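Thiosulfate reductase (Thermus thermophilus, PDB 2VPZ) probably acts as a molybdenum-dependent oxidoreductase of sulfur compounds, carrying a 4Fe-4S cluster and two molybdopterin guanine dinucleotides. Local coordinates at residues R187-H192 and L328-H333; V204-H209 and A259-W264; I265-Y270 and V311-A316. All blocks are in the same frame, centred on the assembly; numbering follows the deposited sequence.

Contact 1 (R187-H192 and L328-H333). With MGD (2-amino-5,6-dimercapto-7-methyl-3,7,8a,9-tetrahydro-8-oxa-1,3,9,10-tetraaza-anthracen-4-one guanosine dinucleotide), chain I.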
loop_
_atom_site.group_PDB
_atom_site.type_symbol
_atom_site.label_atom_id
_atom_site.label_comp_id
_atom_site.label_asym_id
_atom_site.label_seq_id
_atom_site.Cartn_x
_atom_site.Cartn_y
_atom_site.Cartn_z
ATOM N N ARG A 187 -23.835 -40.235 19.011
ATOM C CA ARG A 187 -22.651 -39.744 19.730
ATOM C C ARG A 187 -22.598 -38.329 20.291
ATOM O O ARG A 187 -23.428 -37.487 19.948
ATOM C CB ARG A 187 -21.432 -39.939 18.796
ATOM C CG ARG A 187 -21.668 -40.722 17.490
ATOM C CD ARG A 187 -20.342 -40.952 16.754
ATOM N NE ARG A 187 -19.621 -42.103 17.266
ATOM C CZ ARG A 187 -18.370 -42.133 17.726
ATOM N NH1 ARG A 187 -17.633 -41.039 17.756
ATOM N NH2 ARG A 187 -17.850 -43.279 18.166
ATOM N N PRO A 188 -21.618 -38.063 21.196
ATOM C CA PRO A 188 -21.449 -36.723 21.794
ATOM C C PRO A 188 -20.759 -35.822 20.732
ATOM O O PRO A 188 -20.458 -36.287 19.621
ATOM C CB PRO A 188 -20.523 -36.964 23.000
ATOM C CG PRO A 188 -19.800 -38.271 22.694
ATOM C CD PRO A 188 -20.804 -39.083 21.891
ATOM N N ILE A 189 -20.571 -34.527 21.019
ATOM C CA ILE A 189 -19.799 -33.697 20.091
ATOM C C ILE A 189 -18.427 -33.750 20.825
ATOM O O ILE A 189 -17.410 -33.955 20.174
ATOM C CB ILE A 189 -20.415 -32.240 19.846
ATOM C CG1 ILE A 189 -21.201 -32.251 18.523
ATOM C CG2 ILE A 189 -19.298 -31.164 19.793
ATOM C CD1 ILE A 189 -22.528 -31.468 18.549
ATOM N N GLY A 190 -18.434 -33.659 22.165
ATOM C CA GLY A 190 -17.219 -33.771 22.965
ATOM C C GLY A 190 -16.446 -32.516 23.335
ATOM O O GLY A 190 -16.826 -31.437 22.896
ATOM N N GLY A 191 -15.371 -32.650 24.119
ATOM C CA GLY A 191 -14.528 -31.534 24.523
ATOM C C GLY A 191 -13.593 -30.956 23.452
ATOM O O GLY A 191 -13.261 -29.765 23.454
ATOM N N HIS A 192 -13.148 -31.825 22.530
ATOM C CA HIS A 192 -12.271 -31.435 21.393
ATOM C C HIS A 192 -13.171 -31.629 20.156
ATOM O O HIS A 192 -13.002 -32.596 19.432
ATOM C CB HIS A 192 -11.015 -32.360 21.273
ATOM C CG HIS A 192 -9.843 -31.769 20.550
ATOM N ND1 HIS A 192 -9.833 -31.501 19.216
ATOM C CD2 HIS A 192 -8.636 -31.407 20.994
ATOM C CE1 HIS A 192 -8.682 -30.981 18.858
ATOM N NE2 HIS A 192 -7.929 -30.908 19.933
ATOM N N LEU A 328 -21.075 -26.374 9.097
ATOM C CA LEU A 328 -21.531 -25.379 10.067
ATOM C C LEU A 328 -21.003 -25.950 11.411
ATOM O O LEU A 328 -21.741 -26.656 12.092
ATOM C CB LEU A 328 -23.057 -25.248 10.158
ATOM C CG LEU A 328 -23.828 -24.494 9.102
ATOM C CD1 LEU A 328 -23.995 -25.365 7.896
ATOM C CD2 LEU A 328 -25.197 -24.133 9.630
ATOM N N PRO A 329 -19.733 -25.675 11.806
ATOM C CA PRO A 329 -19.397 -26.298 13.098
ATOM C C PRO A 329 -20.284 -25.814 14.257
ATOM O O PRO A 329 -20.590 -24.613 14.319
ATOM C CB PRO A 329 -17.934 -25.903 13.360
ATOM C CG PRO A 329 -17.438 -25.300 12.076
ATOM C CD PRO A 329 -18.672 -24.775 11.349
ATOM N N PRO A 330 -20.716 -26.721 15.177
ATOM C CA PRO A 330 -21.551 -26.278 16.311
ATOM C C PRO A 330 -20.726 -25.470 17.370
ATOM O O PRO A 330 -19.663 -25.929 17.788
ATOM C CB PRO A 330 -22.098 -27.582 16.925
ATOM C CG PRO A 330 -21.643 -28.713 16.023
ATOM C CD PRO A 330 -20.480 -28.169 15.208
ATOM N N THR A 331 -21.212 -24.303 17.798
ATOM C CA THR A 331 -20.507 -23.490 18.805
ATOM C C THR A 331 -20.461 -24.198 20.191
ATOM O O THR A 331 -21.123 -25.212 20.403
ATOM C CB THR A 331 -21.138 -22.024 18.946
ATOM O OG1 THR A 331 -20.212 -21.156 19.588
ATOM C CG2 THR A 331 -22.450 -22.054 19.743
ATOM N N ARG A 332 -19.662 -23.712 21.137
ATOM C CA ARG A 332 -19.614 -24.381 22.432
ATOM C C ARG A 332 -20.640 -23.798 23.411
ATOM O O ARG A 332 -21.419 -24.530 24.029
ATOM C CB ARG A 332 -18.211 -24.344 23.017
ATOM C CG ARG A 332 -17.919 -25.286 24.176
ATOM C CD ARG A 332 -16.457 -25.127 24.566
ATOM N NE ARG A 332 -15.959 -26.061 25.572
ATOM C CZ ARG A 332 -15.219 -27.132 25.317
ATOM N NH1 ARG A 332 -14.891 -27.406 24.062
ATOM N NH2 ARG A 332 -14.795 -27.910 26.304
ATOM N N HIS A 333 -20.646 -22.478 23.582
ATOM C CA HIS A 333 -21.627 -21.870 24.489
ATOM C C HIS A 333 -22.932 -21.578 23.704
ATOM O O HIS A 333 -23.028 -20.709 22.803
ATOM C CB HIS A 333 -21.044 -20.624 25.248
ATOM C CG HIS A 333 -21.995 -19.931 26.175
ATOM N ND1 HIS A 333 -22.023 -20.122 27.520
ATOM C CD2 HIS A 333 -22.912 -18.979 25.930
ATOM C CE1 HIS A 333 -22.914 -19.319 28.063
ATOM N NE2 HIS A 333 -23.475 -18.608 27.111
HETATM P PB MGD I . -20.711 -18.068 21.525
HETATM O O1B MGD I . -21.664 -17.768 22.614
HETATM O O2B MGD I . -21.100 -18.908 20.417
HETATM O O3B MGD I . -19.524 -18.617 22.447
HETATM O O3A MGD I . -17.220 -19.122 23.402
HETATM P PA MGD I . -18.202 -19.485 22.223
HETATM O O1A MGD I . -18.390 -20.920 22.388
HETATM O O2A MGD I . -17.560 -19.145 20.963
HETATM O "O5'" MGD I . -20.183 -16.743 20.900
HETATM C "C5'" MGD I . -20.039 -15.448 21.488
HETATM C "C4'" MGD I . -20.534 -14.591 20.334
HETATM O "O4'" MGD I . -21.914 -14.916 20.299
HETATM C "C3'" MGD I . -20.490 -13.048 20.492
HETATM O "O3'" MGD I . -19.906 -12.419 19.322
HETATM C "C2'" MGD I . -21.971 -12.606 20.601
HETATM O "O2'" MGD I . -22.192 -11.512 19.720
HETATM C "C1'" MGD I . -22.686 -13.756 19.937
HETATM N N9 MGD I . -24.173 -13.819 19.995
HETATM C C8 MGD I . -24.972 -13.364 21.011
HETATM N N7 MGD I . -26.293 -13.569 20.741
HETATM C C5 MGD I . -26.346 -14.147 19.513
HETATM C C6 MGD I . -27.429 -14.549 18.591
HETATM O O6 MGD I . -28.589 -14.447 19.003
HETATM N N1 MGD I . -27.114 -15.085 17.413
HETATM C C2 MGD I . -25.825 -15.200 16.993
HETATM N N2 MGD I . -25.547 -15.754 15.760
HETATM N N3 MGD I . -24.765 -14.840 17.782
HETATM C C4 MGD I . -24.955 -14.319 19.026
HETATM C C10 MGD I . -17.214 -19.560 24.744
HETATM C C11 MGD I . -16.207 -20.664 24.776
HETATM O O11 MGD I . -14.908 -20.085 24.576
HETATM C C12 MGD I . -16.357 -21.619 25.988
HETATM S S12 MGD I . -17.832 -22.330 26.377
HETATM C C13 MGD I . -15.304 -21.956 26.816
HETATM S S13 MGD I . -15.508 -23.105 28.056
HETATM C C14 MGD I . -13.941 -21.341 26.621
HETATM N N15 MGD I . -13.579 -20.319 27.531
HETATM C C16 MGD I . -12.642 -19.371 27.204
HETATM C C17 MGD I . -12.160 -18.276 28.119
HETATM O O17 MGD I . -12.589 -18.228 29.306
HETATM N N18 MGD I . -11.195 -17.398 27.682
HETATM C C19 MGD I . -10.777 -17.488 26.393
HETATM N N19 MGD I . -9.915 -16.575 25.990
HETATM N N20 MGD I . -11.176 -18.413 25.457
HETATM C C21 MGD I . -12.063 -19.376 25.855
HETATM N N22 MGD I . -12.527 -20.298 25.027
HETATM C C23 MGD I . -13.808 -20.906 25.176
#
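Two irregular loops run past one another with I189 facing P330 at a CA-CA distance of 8.5 Å and G191 facing R332 further along, neither segment having strand or helix geometry. The apolar half of the contact is small: CD1 of I189 reaches CG of the P330 ring at 3.8 Å, the two side chains passing at a slant. The polar half is a single bond, from R332 NH1 to the backbone O of G191 at 2.9 Å. Its N-H points straight at the acceptor (180°), and the oxygen lies at the edge of the guanidinium, in its plane, although NH1 stands tilted 30° out of the carbonyl plane. NH1 also makes a salt bridge with E193, so it serves two oxygens, which should limit the rotation of the group. In the alpha/beta fold of this molybdopterin oxidoreductase, 328-333 leaves the end of strand 326-327, an outer strand of a four-stranded parallel sheet, and runs to the MGD diphosphate. There T331 OG1 donates to the oxygen O2B of MGD at 2.6 Å, while H333 N gives a second bond, to O1A, at 3.0 Å. The R332 chain, extended from CG to NE with CG anti to the backbone N (chi1 -165°), runs along the dithiolene, its CD 3.6 Å from MGD S12. That course carries its side chain to about 4 Å (nearest atoms) from the bound molybdenum. I189 also rests on helix 168-184. In 328-333, H333 NE2 is hydrogen-bonded to the hydroxyl of Y623.

Contact 2 (V204-H209 and A259-W264). With MGD (2-amino-5,6-dimercapto-7-methyl-3,7,8a,9-tetrahydro-8-oxa-1,3,9,10-tetraaza-anthracen-4-one guanosine dinucleotide), chain I.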
loop_
_atom_site.group_PDB
_atom_site.type_symbol
_atom_site.label_atom_id
_atom_site.label_comp_id
_atom_site.label_asym_id
_atom_site.label_seq_id
_atom_site.Cartn_x
_atom_site.Cartn_y
_atom_site.Cartn_z
ATOM N N VAL A 204 -19.448 -22.141 7.979
ATOM C CA VAL A 204 -20.433 -21.198 8.521
ATOM C C VAL A 204 -20.465 -21.208 10.062
ATOM O O VAL A 204 -20.817 -22.221 10.688
ATOM C CB VAL A 204 -21.891 -21.446 7.935
ATOM C CG1 VAL A 204 -22.862 -20.364 8.467
ATOM C CG2 VAL A 204 -21.866 -21.419 6.386
ATOM N N LEU A 205 -20.071 -20.072 10.643
ATOM C CA LEU A 205 -20.007 -19.838 12.088
ATOM C C LEU A 205 -21.224 -19.081 12.610
ATOM O O LEU A 205 -21.502 -17.946 12.187
ATOM C CB LEU A 205 -18.722 -19.048 12.480
ATOM C CG LEU A 205 -17.378 -19.657 12.020
ATOM C CD1 LEU A 205 -16.204 -18.752 12.427
ATOM C CD2 LEU A 205 -17.218 -21.080 12.603
ATOM N N ILE A 206 -21.973 -19.715 13.501
ATOM C CA ILE A 206 -23.108 -19.090 14.133
ATOM C C ILE A 206 -22.774 -18.718 15.624
ATOM O O ILE A 206 -22.825 -19.576 16.507
ATOM C CB ILE A 206 -24.424 -20.009 14.003
ATOM C CG1 ILE A 206 -24.809 -20.157 12.523
ATOM C CG2 ILE A 206 -25.589 -19.411 14.841
ATOM C CD1 ILE A 206 -26.220 -20.709 12.247
ATOM N N GLY A 207 -22.362 -17.469 15.866
ATOM C CA GLY A 207 -22.045 -16.964 17.183
ATOM C C GLY A 207 -20.769 -17.441 17.832
ATOM O O GLY A 207 -20.314 -17.106 18.933
ATOM N N HIS A 208 -20.158 -18.325 17.079
ATOM C CA HIS A 208 -18.894 -19.029 17.371
ATOM C C HIS A 208 -17.813 -17.898 17.199
ATOM O O HIS A 208 -17.429 -17.598 16.076
ATOM C CB HIS A 208 -18.799 -20.136 16.240
ATOM C CG HIS A 208 -17.991 -21.368 16.559
ATOM N ND1 HIS A 208 -16.856 -21.387 17.330
ATOM C CD2 HIS A 208 -18.105 -22.616 16.078
ATOM C CE1 HIS A 208 -16.313 -22.588 17.313
ATOM N NE2 HIS A 208 -17.058 -23.356 16.552
ATOM N N HIS A 209 -17.314 -17.256 18.249
ATOM C CA HIS A 209 -16.271 -16.244 18.067
ATOM C C HIS A 209 -14.827 -16.821 18.199
ATOM O O HIS A 209 -14.356 -17.056 19.318
ATOM C CB HIS A 209 -16.486 -15.011 19.033
ATOM C CG HIS A 209 -16.537 -15.311 20.497
ATOM N ND1 HIS A 209 -16.466 -14.327 21.458
ATOM C CD2 HIS A 209 -16.632 -16.457 21.162
ATOM C CE1 HIS A 209 -16.501 -14.867 22.656
ATOM N NE2 HIS A 209 -16.600 -16.172 22.499
ATOM N N ALA A 259 -34.766 -19.397 12.643
ATOM C CA ALA A 259 -35.538 -19.044 11.430
ATOM C C ALA A 259 -34.660 -19.060 10.155
ATOM O O ALA A 259 -35.127 -19.386 9.057
ATOM C CB ALA A 259 -36.229 -17.656 11.574
ATOM N N LEU A 260 -33.390 -18.672 10.336
ATOM C CA LEU A 260 -32.367 -18.633 9.282
ATOM C C LEU A 260 -31.950 -20.122 9.012
ATOM O O LEU A 260 -31.784 -20.541 7.853
ATOM C CB LEU A 260 -31.183 -17.718 9.696
ATOM C CG LEU A 260 -30.011 -17.259 8.804
ATOM C CD1 LEU A 260 -28.720 -17.997 9.189
ATOM C CD2 LEU A 260 -30.342 -17.454 7.310
ATOM N N LEU A 261 -31.816 -20.937 10.053
ATOM C CA LEU A 261 -31.484 -22.357 9.856
ATOM C C LEU A 261 -32.658 -23.115 9.147
ATOM O O LEU A 261 -32.418 -23.844 8.193
ATOM C CB LEU A 261 -31.067 -23.033 11.181
ATOM C CG LEU A 261 -29.671 -22.599 11.690
ATOM C CD1 LEU A 261 -29.537 -22.825 13.210
ATOM C CD2 LEU A 261 -28.566 -23.340 10.911
ATOM N N LEU A 262 -33.905 -22.924 9.586
ATOM C CA LEU A 262 -35.072 -23.568 8.934
ATOM C C LEU A 262 -35.215 -23.194 7.429
ATOM O O LEU A 262 -35.536 -24.055 6.597
ATOM C CB LEU A 262 -36.400 -23.244 9.668
ATOM C CG LEU A 262 -36.572 -23.769 11.103
ATOM C CD1 LEU A 262 -37.853 -23.208 11.723
ATOM C CD2 LEU A 262 -36.590 -25.307 11.121
ATOM N N ALA A 263 -34.977 -21.924 7.090
ATOM C CA ALA A 263 -35.055 -21.429 5.700
ATOM C C ALA A 263 -33.901 -21.952 4.810
ATOM O O ALA A 263 -34.017 -21.987 3.583
ATOM C CB ALA A 263 -35.119 -19.864 5.649
ATOM N N TRP A 264 -32.784 -22.333 5.417
ATOM C CA TRP A 264 -31.679 -22.921 4.667
ATOM C C TRP A 264 -32.035 -24.408 4.445
ATOM O O TRP A 264 -31.748 -24.972 3.384
ATOM C CB TRP A 264 -30.331 -22.795 5.394
ATOM C CG TRP A 264 -29.621 -21.458 5.236
ATOM C CD1 TRP A 264 -29.874 -20.484 4.298
ATOM C CD2 TRP A 264 -28.537 -20.958 6.038
ATOM N NE1 TRP A 264 -29.021 -19.420 4.481
ATOM C CE2 TRP A 264 -28.191 -19.682 5.536
ATOM C CE3 TRP A 264 -27.826 -21.469 7.135
ATOM C CZ2 TRP A 264 -27.154 -18.900 6.099
ATOM C CZ3 TRP A 264 -26.794 -20.702 7.700
ATOM C CH2 TRP A 264 -26.471 -19.427 7.176
HETATM P PB MGD I . -20.711 -18.068 21.525
HETATM O O1B MGD I . -21.664 -17.768 22.614
HETATM O O2B MGD I . -21.100 -18.908 20.417
HETATM O O3B MGD I . -19.524 -18.617 22.447
HETATM O O3A MGD I . -17.220 -19.122 23.402
HETATM P PA MGD I . -18.202 -19.485 22.223
HETATM O O1A MGD I . -18.390 -20.920 22.388
HETATM O O2A MGD I . -17.560 -19.145 20.963
HETATM O "O5'" MGD I . -20.183 -16.743 20.900
HETATM C "C5'" MGD I . -20.039 -15.448 21.488
HETATM C "C4'" MGD I . -20.534 -14.591 20.334
HETATM O "O4'" MGD I . -21.914 -14.916 20.299
HETATM C "C3'" MGD I . -20.490 -13.048 20.492
HETATM O "O3'" MGD I . -19.906 -12.419 19.322
HETATM C "C2'" MGD I . -21.971 -12.606 20.601
HETATM O "O2'" MGD I . -22.192 -11.512 19.720
HETATM C "C1'" MGD I . -22.686 -13.756 19.937
HETATM N N9 MGD I . -24.173 -13.819 19.995
HETATM C C8 MGD I . -24.972 -13.364 21.011
HETATM N N7 MGD I . -26.293 -13.569 20.741
HETATM C C5 MGD I . -26.346 -14.147 19.513
HETATM C C6 MGD I . -27.429 -14.549 18.591
HETATM O O6 MGD I . -28.589 -14.447 19.003
HETATM N N1 MGD I . -27.114 -15.085 17.413
HETATM C C2 MGD I . -25.825 -15.200 16.993
HETATM N N2 MGD I . -25.547 -15.754 15.760
HETATM N N3 MGD I . -24.765 -14.840 17.782
HETATM C C4 MGD I . -24.955 -14.319 19.026
HETATM C C10 MGD I . -17.214 -19.560 24.744
HETATM C C11 MGD I . -16.207 -20.664 24.776
HETATM O O11 MGD I . -14.908 -20.085 24.576
HETATM C C12 MGD I . -16.357 -21.619 25.988
HETATM S S12 MGD I . -17.832 -22.330 26.377
HETATM C C13 MGD I . -15.304 -21.956 26.816
HETATM S S13 MGD I . -15.508 -23.105 28.056
HETATM C C14 MGD I . -13.941 -21.341 26.621
HETATM N N15 MGD I . -13.579 -20.319 27.531
HETATM C C16 MGD I . -12.642 -19.371 27.204
HETATM C C17 MGD I . -12.160 -18.276 28.119
HETATM O O17 MGD I . -12.589 -18.228 29.306
HETATM N N18 MGD I . -11.195 -17.398 27.682
HETATM C C19 MGD I . -10.777 -17.488 26.393
HETATM N N19 MGD I . -9.915 -16.575 25.990
HETATM N N20 MGD I . -11.176 -18.413 25.457
HETATM C C21 MGD I . -12.063 -19.376 25.855
HETATM N N22 MGD I . -12.527 -20.298 25.027
HETATM C C23 MGD I . -13.808 -20.906 25.176
#
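I206 and L261 meet tip to tip where a strand of a parallel alpha/beta sheet faces a helix, an arrangement of the Rossmann-like kind. Strand 202-206 is an inner strand of that four-stranded sheet, and helix 257-270 lies across one of its faces; the nearest CA pair, I206 and L261, is 10.0 Å apart. The contact between the two segments is wholly apolar. CD1 of I206 touches CD2 of L261 at 3.8 Å, and two residues earlier CG1 of V204 comes obliquely to the indole of W264, 3.9 Å from CH2. Within the helix, CD2 of L260 lies over one face of the same indole, offset toward its rim, and helix 309-320 backs the ring through V315 and A316. Polar interactions belong to the loop beyond the strand, which meets the MGD diphosphate. H209 NE2 donates to MGD O3A at 3.1 Å, a bent bond (135°) with the acceptor at the ring edge, in plane. MGD C5' lies over the centre of one ring face, 3.5 Å above the plane, a distance less sure because the model is strained at this ribose; CG of H209 sits between the backbone N and the carbonyl carbon (chi1 57°), which brings the ring against MGD C5'. An alanine in its place removes the NE2 donor and the ring, and would probably leave O3A without this partner and C5' less firmly packed. A third set of contacts reaches the guanine: I206 forks, its CD1 going to the helix while CG2 lies 3.8 Å from the MGD amino nitrogen N2.

Contact 3 (I265-Y270 and V311-A316)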
loop_
_atom_site.group_PDB
_atom_site.type_symbol
_atom_site.label_atom_id
_atom_site.label_comp_id
_atom_site.label_asym_id
_atom_site.label_seq_id
_atom_site.Cartn_x
_atom_site.Cartn_y
_atom_site.Cartn_z
ATOM N N ILE A 265 -32.643 -25.039 5.448
ATOM C CA ILE A 265 -33.080 -26.450 5.368
ATOM C C ILE A 265 -34.079 -26.499 4.184
ATOM O O ILE A 265 -33.993 -27.361 3.306
ATOM C CB ILE A 265 -33.784 -26.956 6.728
ATOM C CG1 ILE A 265 -32.738 -27.436 7.754
ATOM C CG2 ILE A 265 -34.796 -28.076 6.404
ATOM C CD1 ILE A 265 -33.263 -27.486 9.224
ATOM N N HIS A 266 -35.009 -25.549 4.166
ATOM C CA HIS A 266 -35.984 -25.409 3.077
ATOM C C HIS A 266 -35.309 -25.250 1.687
ATOM O O HIS A 266 -35.722 -25.902 0.727
ATOM C CB HIS A 266 -36.936 -24.192 3.298
ATOM C CG HIS A 266 -37.867 -23.882 2.175
ATOM N ND1 HIS A 266 -39.232 -23.897 2.321
ATOM C CD2 HIS A 266 -37.638 -23.537 0.909
ATOM C CE1 HIS A 266 -39.807 -23.588 1.180
ATOM N NE2 HIS A 266 -38.851 -23.365 0.303
ATOM N N VAL A 267 -34.293 -24.393 1.555
ATOM C CA VAL A 267 -33.647 -24.210 0.245
ATOM C C VAL A 267 -32.897 -25.467 -0.277
ATOM O O VAL A 267 -32.962 -25.769 -1.460
ATOM C CB VAL A 267 -32.690 -22.937 0.181
ATOM C CG1 VAL A 267 -32.009 -22.843 -1.206
ATOM C CG2 VAL A 267 -33.498 -21.648 0.458
ATOM N N LEU A 268 -32.223 -26.217 0.596
ATOM C CA LEU A 268 -31.514 -27.450 0.199
ATOM C C LEU A 268 -32.492 -28.613 -0.131
ATOM O O LEU A 268 -32.183 -29.479 -0.964
ATOM C CB LEU A 268 -30.487 -27.893 1.274
ATOM C CG LEU A 268 -29.467 -26.886 1.848
ATOM C CD1 LEU A 268 -28.818 -27.444 3.138
ATOM C CD2 LEU A 268 -28.403 -26.532 0.790
ATOM N N ILE A 269 -33.651 -28.658 0.525
ATOM C CA ILE A 269 -34.648 -29.693 0.249
ATOM C C ILE A 269 -35.497 -29.319 -0.999
ATOM O O ILE A 269 -35.570 -30.092 -1.956
ATOM C CB ILE A 269 -35.616 -29.965 1.516
ATOM C CG1 ILE A 269 -34.895 -30.785 2.588
ATOM C CG2 ILE A 269 -36.902 -30.701 1.060
ATOM C CD1 ILE A 269 -35.620 -30.867 3.959
ATOM N N TYR A 270 -36.074 -28.118 -1.017
ATOM C CA TYR A 270 -36.922 -27.646 -2.126
ATOM C C TYR A 270 -36.278 -27.225 -3.455
ATOM O O TYR A 270 -36.942 -27.193 -4.487
ATOM C CB TYR A 270 -37.900 -26.560 -1.657
ATOM C CG TYR A 270 -39.071 -27.097 -0.860
ATOM C CD1 TYR A 270 -38.868 -27.688 0.391
ATOM C CD2 TYR A 270 -40.381 -27.042 -1.359
ATOM C CE1 TYR A 270 -39.931 -28.220 1.136
ATOM C CE2 TYR A 270 -41.460 -27.570 -0.624
ATOM C CZ TYR A 270 -41.226 -28.159 0.625
ATOM O OH TYR A 270 -42.262 -28.685 1.359
ATOM N N VAL A 311 -29.583 -12.972 -0.028
ATOM C CA VAL A 311 -28.464 -13.412 0.799
ATOM C C VAL A 311 -28.801 -14.796 1.419
ATOM O O VAL A 311 -27.980 -15.704 1.326
ATOM C CB VAL A 311 -28.145 -12.364 1.916
ATOM C CG1 VAL A 311 -27.055 -12.902 2.878
ATOM C CG2 VAL A 311 -27.702 -11.053 1.272
ATOM N N ILE A 312 -29.986 -15.000 2.006
ATOM C CA ILE A 312 -30.319 -16.326 2.584
ATOM C C ILE A 312 -30.211 -17.497 1.568
ATOM O O ILE A 312 -29.694 -18.579 1.886
ATOM C CB ILE A 312 -31.725 -16.330 3.282
ATOM C CG1 ILE A 312 -31.735 -15.261 4.390
ATOM C CG2 ILE A 312 -32.068 -17.775 3.761
ATOM C CD1 ILE A 312 -33.000 -15.113 5.241
ATOM N N ARG A 313 -30.685 -17.245 0.352
ATOM C CA ARG A 313 -30.624 -18.160 -0.797
ATOM C C ARG A 313 -29.190 -18.443 -1.279
ATOM O O ARG A 313 -28.782 -19.608 -1.416
ATOM C CB ARG A 313 -31.408 -17.604 -1.978
ATOM C CG ARG A 313 -32.733 -18.235 -2.105
ATOM C CD ARG A 313 -33.471 -17.947 -3.375
ATOM N NE ARG A 313 -34.859 -18.068 -3.003
ATOM C CZ ARG A 313 -35.629 -17.055 -2.647
ATOM N NH1 ARG A 313 -35.146 -15.819 -2.656
ATOM N NH2 ARG A 313 -36.848 -17.296 -2.187
ATOM N N GLU A 314 -28.458 -17.373 -1.575
ATOM C CA GLU A 314 -27.057 -17.434 -2.019
ATOM C C GLU A 314 -26.191 -18.238 -1.028
ATOM O O GLU A 314 -25.407 -19.098 -1.447
ATOM C CB GLU A 314 -26.472 -16.022 -2.196
ATOM C CG GLU A 314 -26.531 -15.432 -3.614
ATOM C CD GLU A 314 -26.259 -13.905 -3.692
ATOM O OE1 GLU A 314 -25.342 -13.394 -2.995
ATOM O OE2 GLU A 314 -26.969 -13.231 -4.477
ATOM N N VAL A 315 -26.308 -17.976 0.270
ATOM C CA VAL A 315 -25.520 -18.743 1.231
ATOM C C VAL A 315 -25.834 -20.257 1.181
ATOM O O VAL A 315 -24.903 -21.054 1.201
ATOM C CB VAL A 315 -25.649 -18.171 2.697
ATOM C CG1 VAL A 315 -24.915 -19.092 3.722
ATOM C CG2 VAL A 315 -25.052 -16.768 2.733
ATOM N N ALA A 316 -27.092 -20.683 1.082
ATOM C CA ALA A 316 -27.368 -22.128 0.993
ATOM C C ALA A 316 -26.867 -22.770 -0.322
ATOM O O ALA A 316 -26.434 -23.927 -0.320
ATOM C CB ALA A 316 -28.872 -22.427 1.165
#
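A316 faces V267 head-on: its CB lies 4.0 Å from V267 CG1 and equally far from V267 CB, so the methyl bears on the root of the valine as well as on one branch. V267 stands with CG1 anti to its backbone N (chi1 178°), which leaves CG2 anti to the carbonyl carbon, on the side of R313, whose CG it approaches loosely at 4.3 Å. L268 comes from beside this pair. Its CD2 rests 3.4 Å from the carbonyl O of A316 and 4.1 Å from A316 CB, touching both backbone and side chain of the alanine. The small methyl allows the CA atoms of V267 and A316 to come within 6.7 Å. The segments belong to helices 257-270 and 309-320 of the alpha/beta domain, the first following strand 248-250 and the second leading toward strand 326-327 of the same parallel sheet. The axes of the two segments cross at -59°, with a closest approach of 9.5 Å, and no hydrogen bond joins 265-270 to 311-316. R313 meets V267 through the aliphatic part of its chain, while its NH2 forms a salt bridge with E299. P298, which starts helix 298-305, touches both V267 and R313 at the border of the packing.

The three contacts step outward from the cofactor. Contacts 1 and 2, centres 15 Å apart, both touch the same MGD, and their loops meet beside its diphosphate, where T331 OG1 lies 3.3 Å from H208 CA. Away from the ligand the two join again in the core, with L328 CD2 and L261 CD2 3.7 Å apart. Contact 2 passes on to contact 3, 12 Å away between centres, along the shared helix 257-270. W264 of contact 2 makes that step: its NE1 forms a weak hydrogen bond to I312 O of contact 3. Contacts 1 and 3 do not touch; about 7 Å separates their nearest atoms.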